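Local coordinates for protein PAN2-PAN3 deadenylation complex catalytic subunit pan2 (Neurospora crassa, PDB 4CZW) that probably shortens the poly(A) tails of mRNA as the metal-dependent catalytic exonuclease subunit of the PAN2-PAN3 deadenylation complex, at residues Q69-L82 against K144-S156. Numbering follows the deposited sequence.
With ZN (zinc ion), chain B.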
# COMPACT_ATOMS: atom_id res chain seq x y z
N GLN A 69 2.33 10.68 5.92
CA GLN A 69 2.69 11.57 7.02
C GLN A 69 3.13 10.76 8.24
O GLN A 69 3.91 11.25 9.06
CB GLN A 69 1.52 12.48 7.40
CG GLN A 69 1.07 13.43 6.29
CD GLN A 69 2.09 14.50 5.98
OE1 GLN A 69 2.99 14.77 6.78
NE2 GLN A 69 1.97 15.11 4.81
N HIS A 70 2.64 9.53 8.35
CA HIS A 70 3.02 8.66 9.45
C HIS A 70 4.29 7.88 9.15
O HIS A 70 5.19 7.77 9.99
CB HIS A 70 1.90 7.68 9.79
CG HIS A 70 2.31 6.60 10.75
ND1 HIS A 70 2.49 6.84 12.09
CD2 HIS A 70 2.59 5.29 10.56
CE1 HIS A 70 2.85 5.72 12.69
NE2 HIS A 70 2.92 4.77 11.78
N ALA A 71 4.37 7.33 7.94
CA ALA A 71 5.52 6.53 7.52
C ALA A 71 6.81 7.34 7.53
O ALA A 71 7.90 6.80 7.70
CB ALA A 71 5.28 5.93 6.14
N ALA A 72 6.67 8.65 7.35
CA ALA A 72 7.83 9.54 7.28
C ALA A 72 8.36 9.90 8.67
O ALA A 72 9.36 10.61 8.79
CB ALA A 72 7.47 10.80 6.52
N THR A 73 7.69 9.42 9.71
CA THR A 73 8.13 9.69 11.08
C THR A 73 9.20 8.70 11.52
O THR A 73 9.69 7.91 10.71
CB THR A 73 6.95 9.63 12.08
OG1 THR A 73 6.49 8.28 12.20
CG2 THR A 73 5.81 10.52 11.61
N ALA A 74 9.56 8.75 12.79
CA ALA A 74 10.60 7.88 13.33
C ALA A 74 10.02 6.57 13.85
O ALA A 74 10.68 5.84 14.59
CB ALA A 74 11.35 8.59 14.45
N CYS A 75 8.79 6.27 13.45
CA CYS A 75 8.08 5.07 13.89
C CYS A 75 8.88 3.80 13.62
O CYS A 75 9.19 3.48 12.47
CB CYS A 75 6.71 4.98 13.21
SG CYS A 75 5.77 3.48 13.60
N LEU A 76 9.22 3.08 14.68
CA LEU A 76 9.97 1.83 14.57
C LEU A 76 9.10 0.64 14.94
O LEU A 76 9.61 -0.44 15.24
CB LEU A 76 11.22 1.87 15.45
CG LEU A 76 12.32 2.85 15.04
CD1 LEU A 76 13.48 2.79 16.02
CD2 LEU A 76 12.78 2.57 13.62
N ALA A 77 7.79 0.84 14.92
CA ALA A 77 6.85 -0.23 15.21
C ALA A 77 6.86 -1.27 14.10
O ALA A 77 6.83 -0.93 12.92
CB ALA A 77 5.45 0.32 15.41
N ASP A 78 6.90 -2.54 14.49
CA ASP A 78 6.91 -3.64 13.53
C ASP A 78 6.31 -4.89 14.17
O ASP A 78 6.86 -5.41 15.13
CB ASP A 78 8.34 -3.91 13.03
CG ASP A 78 8.38 -4.92 11.90
OD1 ASP A 78 7.40 -5.01 11.13
OD2 ASP A 78 9.40 -5.63 11.78
N PRO A 79 5.18 -5.37 13.63
CA PRO A 79 4.48 -4.87 12.43
C PRO A 79 3.71 -3.57 12.66
O PRO A 79 3.25 -3.29 13.76
CB PRO A 79 3.52 -6.01 12.09
CG PRO A 79 3.22 -6.63 13.40
CD PRO A 79 4.51 -6.56 14.18
N CYS A 80 3.59 -2.78 11.59
CA CYS A 80 2.86 -1.52 11.61
C CYS A 80 2.23 -1.29 10.24
O CYS A 80 2.90 -0.81 9.32
CB CYS A 80 3.79 -0.37 11.99
SG CYS A 80 3.01 1.26 12.02
N LEU A 81 0.95 -1.62 10.11
CA LEU A 81 0.28 -1.63 8.82
C LEU A 81 0.19 -0.25 8.16
O LEU A 81 0.16 -0.15 6.94
CB LEU A 81 -1.13 -2.22 8.97
CG LEU A 81 -1.18 -3.68 9.42
CD1 LEU A 81 -2.62 -4.17 9.50
CD2 LEU A 81 -0.36 -4.56 8.49
N LEU A 82 0.14 0.80 8.97
CA LEU A 82 0.06 2.15 8.43
C LEU A 82 1.38 2.54 7.76
O LEU A 82 1.38 3.19 6.72
CB LEU A 82 -0.29 3.15 9.53
CG LEU A 82 -0.55 4.58 9.04
CD1 LEU A 82 -1.58 4.58 7.92
CD2 LEU A 82 -1.01 5.47 10.18
N LYS A 144 -6.88 -0.50 12.55
CA LYS A 144 -5.47 -0.59 12.90
C LYS A 144 -4.70 0.70 12.59
O LYS A 144 -3.92 1.17 13.42
CB LYS A 144 -4.82 -1.76 12.16
CG LYS A 144 -5.15 -3.12 12.76
CD LYS A 144 -4.66 -3.22 14.19
CE LYS A 144 -5.00 -4.56 14.82
NZ LYS A 144 -4.53 -4.65 16.23
N ILE A 145 -4.93 1.27 11.41
CA ILE A 145 -4.22 2.47 11.02
C ILE A 145 -4.69 3.69 11.80
O ILE A 145 -3.99 4.70 11.87
CB ILE A 145 -4.37 2.76 9.51
CG1 ILE A 145 -5.80 3.19 9.17
CG2 ILE A 145 -3.97 1.53 8.69
CD1 ILE A 145 -6.00 3.56 7.72
N SER A 146 -5.87 3.59 12.40
CA SER A 146 -6.41 4.67 13.21
C SER A 146 -5.61 4.82 14.50
O SER A 146 -5.32 5.93 14.95
CB SER A 146 -7.89 4.44 13.52
OG SER A 146 -8.45 5.55 14.21
N GLN A 147 -5.25 3.68 15.10
CA GLN A 147 -4.48 3.69 16.33
C GLN A 147 -2.98 3.78 16.04
O GLN A 147 -2.20 4.21 16.89
CB GLN A 147 -4.79 2.44 17.17
CG GLN A 147 -4.32 1.13 16.55
CD GLN A 147 -4.84 -0.08 17.31
OE1 GLN A 147 -6.03 -0.18 17.60
NE2 GLN A 147 -3.94 -1.00 17.63
N ASP A 148 -2.59 3.38 14.83
CA ASP A 148 -1.21 3.54 14.39
C ASP A 148 -0.89 5.01 14.16
O ASP A 148 0.23 5.47 14.42
CB ASP A 148 -0.95 2.75 13.10
CG ASP A 148 -0.82 1.26 13.34
OD1 ASP A 148 -0.53 0.86 14.49
OD2 ASP A 148 -1.00 0.48 12.38
N TYR A 149 -1.88 5.75 13.68
CA TYR A 149 -1.71 7.16 13.36
C TYR A 149 -1.49 8.01 14.61
O TYR A 149 -0.76 9.00 14.57
CB TYR A 149 -2.93 7.67 12.58
CG TYR A 149 -2.84 9.12 12.15
CD1 TYR A 149 -2.18 9.47 10.98
CD2 TYR A 149 -3.41 10.13 12.91
CE1 TYR A 149 -2.10 10.79 10.58
CE2 TYR A 149 -3.33 11.45 12.52
CZ TYR A 149 -2.68 11.78 11.35
OH TYR A 149 -2.60 13.10 10.96
N LYS A 150 -2.12 7.61 15.71
CA LYS A 150 -2.04 8.38 16.95
C LYS A 150 -0.90 7.90 17.84
O LYS A 150 -0.63 8.49 18.89
CB LYS A 150 -3.36 8.29 17.71
CG LYS A 150 -3.77 6.88 18.09
CD LYS A 150 -5.15 6.85 18.73
CE LYS A 150 -6.21 7.41 17.79
NZ LYS A 150 -7.57 7.37 18.40
N GLY A 151 -0.22 6.84 17.42
CA GLY A 151 0.90 6.29 18.17
C GLY A 151 2.05 7.27 18.27
O GLY A 151 2.66 7.44 19.33
N THR A 152 2.36 7.92 17.15
CA THR A 152 3.40 8.93 17.10
C THR A 152 2.94 10.11 16.24
O THR A 152 2.29 9.91 15.21
CB THR A 152 4.73 8.36 16.55
OG1 THR A 152 5.67 9.42 16.34
CG2 THR A 152 4.49 7.63 15.23
N PRO A 153 3.27 11.34 16.66
CA PRO A 153 2.86 12.55 15.94
C PRO A 153 3.30 12.55 14.48
O PRO A 153 4.49 12.42 14.20
CB PRO A 153 3.56 13.67 16.72
CG PRO A 153 3.73 13.12 18.09
CD PRO A 153 3.99 11.66 17.91
N PRO A 154 2.34 12.70 13.55
CA PRO A 154 2.64 12.74 12.12
C PRO A 154 3.49 13.95 11.75
O PRO A 154 3.52 14.92 12.50
CB PRO A 154 1.26 12.82 11.47
CG PRO A 154 0.39 13.41 12.52
CD PRO A 154 0.90 12.88 13.82
N ILE A 155 4.17 13.87 10.61
CA ILE A 155 5.05 14.95 10.17
C ILE A 155 4.28 16.25 9.97
O ILE A 155 4.76 17.33 10.33
CB ILE A 155 5.77 14.58 8.85
CG1 ILE A 155 6.61 13.32 9.04
CG2 ILE A 155 6.65 15.73 8.38
CD1 ILE A 155 7.72 13.47 10.06
N SER A 156 3.08 16.15 9.41
CA SER A 156 2.28 17.34 9.14
C SER A 156 0.78 17.04 9.10
O SER A 156 0.34 16.07 8.48
CB SER A 156 2.71 17.98 7.83
OG SER A 156 1.95 19.14 7.54
ZN ZN B . 4.22 3.21 11.87
O HOH W 1 -0.64 -1.97 12.86
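H70 and T152 meet in the wall of a zinc site of three cysteines and one histidine in the USP-like domain, a domain predicted to be inactive as a protease and to serve as a scaffold. Here the loop between helices 61-71 and 81-94 closes round the metal, with the end of helix 130-149 and the turn after it lying alongside. From CB the H70 side chain runs to the metal: CG stands anti to the backbone N (chi1 170°), which brings the ring to the end of helix 130-149, with D148 C over one face. ND1 lies 3.5 Å from D148 O, CE1 comes 3.1 Å from that same oxygen and 3.6 Å from T152 CG2, CD2 faces the zinc, and NE2 binds it at 2.0 Å. C75, C80 and C83 complete the site through their sulfurs.

T73 braces its own loop with OG1, which donates to H70 O in the carbonyl plane at 2.6 Å and accepts from C75 N, an ST turn just ahead of the C75 ligand; its CG2 rests near P153 O and I155 CD1. With a valine here, which has no hydroxyl, C75 N would probably be left without this acceptor and the loop freer to shift.

Farther along, L82 lays its two methyls against helix 130-149: CD1 packs on I145 CB, and CD2 reaches Y149 CB near the plane of the tyrosine ring. A water bridges L81 N to D148 OD2. At the opposite end of the contact, I155 CG1 packs on A72 CB, and I155 N donates to Q69 O at 3.1 Å.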